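Local coordinates for cation efflux system protein CusF (Escherichia coli, PDB 3E6Z), which binds one copper ion per polypeptide as a periplasmic metallochaperone of the Cus efflux system, which confers resistance to copper and silver, at residues A[44-47]-A[48-51]. The protein carries 1 engineered substitution. Numbering follows the deposited sequence. Where two conformers were deposited one is given.
Sequences TITP and QTKM
Thr46 and Thr49 close a type I beta turn with Pro47 and Gln48 at its two corners, on the loop that leaves strand 39-44 of this OB-fold barrel. Thr49 N donates to Thr46 O at 3.0 Å, the i+3 to i bond that closes the turn. A second bond runs the other way, from the backbone of Thr46 to the side chain of Thr49: the bond from Thr46 N to Thr49 OG1 is 2.9 Å long and nearly straight (163°). The two threonines are therefore tied by a reciprocal pair.

The hydroxyl of Thr46 turns back over the peptides that follow. A chi1 of 75° places OG1 astride the N and C of its own residue, where it accepts weak bonds from Gln48 N (3.1 Å) and Thr49 N. Gln48 curls back over the turn, its amide OE1 coming to 3.7 Å from both Thr46 CB and Pro47 CD. Beyond the open end of the turn the Ile45 and Met51 side chains lie roughly perpendicular, and the tip methyls, Ile45 CD1 and Met51 CE, meet at 4.1 Å.

Further out, Thr49 is buried, and its OG1 is also hydrogen-bonded to Leu73 O, which anchors the turn to strand 70-78. Backbone bonds of Thr44 to Ser71 and Leu73, and of Lys50 to Gln74 and Ile76, hold the chain before and after the turn against the same strand. The copper ligands, His28, Met39 and Met41, lie outside residues 44-51, and the copper ion is about 13 Å from the Thr44 side chain. One water donates to both Thr46 O and Thr49 O, 2.8 Å from each, and a second water bridges Thr49 O to Pro47 O.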
# COMPACT_ATOMS: atom_id res chain seq x y z
N THR A 44 -6.38 -1.80 -0.15
CA THR A 44 -7.72 -1.57 0.37
C THR A 44 -7.72 -0.61 1.53
O THR A 44 -6.97 -0.78 2.49
CB THR A 44 -8.35 -2.91 0.78
OG1 THR A 44 -8.43 -3.77 -0.34
CG2 THR A 44 -9.76 -2.74 1.37
N ILE A 45 -8.59 0.41 1.47
CA ILE A 45 -8.81 1.34 2.56
C ILE A 45 -9.89 0.71 3.44
O ILE A 45 -10.98 0.37 3.00
CB ILE A 45 -9.35 2.69 2.05
CG1 ILE A 45 -8.44 3.29 0.98
CG2 ILE A 45 -9.59 3.63 3.23
CD1 ILE A 45 -9.14 4.44 0.25
N THR A 46 -9.55 0.52 4.72
CA THR A 46 -10.53 0.04 5.72
C THR A 46 -10.80 1.19 6.69
O THR A 46 -10.08 2.20 6.74
CB THR A 46 -9.95 -1.18 6.49
OG1 THR A 46 -8.99 -0.65 7.37
CG2 THR A 46 -9.39 -2.26 5.56
N PRO A 47 -11.78 1.02 7.59
CA PRO A 47 -12.01 2.05 8.61
C PRO A 47 -10.81 2.22 9.56
O PRO A 47 -10.70 3.27 10.22
CB PRO A 47 -13.28 1.60 9.31
CG PRO A 47 -13.92 0.80 8.41
CD PRO A 47 -12.87 0.04 7.60
N GLN A 48 -9.90 1.21 9.63
CA GLN A 48 -8.73 1.33 10.48
C GLN A 48 -7.54 1.93 9.77
O GLN A 48 -6.56 2.26 10.43
CB GLN A 48 -8.32 -0.05 11.02
CG GLN A 48 -9.34 -0.63 11.97
CD GLN A 48 -10.62 -1.19 11.22
OE1 GLN A 48 -10.61 -1.62 10.07
NE2 GLN A 48 -11.69 -1.28 11.98
N THR A 49 -7.58 2.16 8.44
CA THR A 49 -6.48 2.78 7.75
C THR A 49 -6.33 4.24 8.25
O THR A 49 -7.35 5.00 8.28
CB THR A 49 -6.77 2.87 6.22
OG1 THR A 49 -7.02 1.53 5.71
CG2 THR A 49 -5.62 3.51 5.43
N LYS A 50 -5.10 4.65 8.57
CA LYS A 50 -4.79 6.06 8.80
C LYS A 50 -4.40 6.72 7.49
O LYS A 50 -3.34 6.59 7.02
CB LYS A 50 -3.70 6.19 9.87
CG LYS A 50 -4.18 5.61 11.18
CD LYS A 50 -5.39 6.36 11.79
CE LYS A 50 -5.71 6.04 13.29
NZ LYS A 50 -6.72 4.95 13.51
N MET A 51 -5.43 7.33 6.90
CA MET A 51 -5.29 8.02 5.67
C MET A 51 -4.65 9.40 5.83
O MET A 51 -4.79 10.04 6.87
CB MET A 51 -6.70 8.25 5.08
CG MET A 51 -7.29 6.98 4.51
SD MET A 51 -6.42 6.31 3.04
CE MET A 51 -6.93 7.49 1.85
O HOH W 1 -9.92 4.96 7.11
O HOH W 2 -8.86 6.00 10.38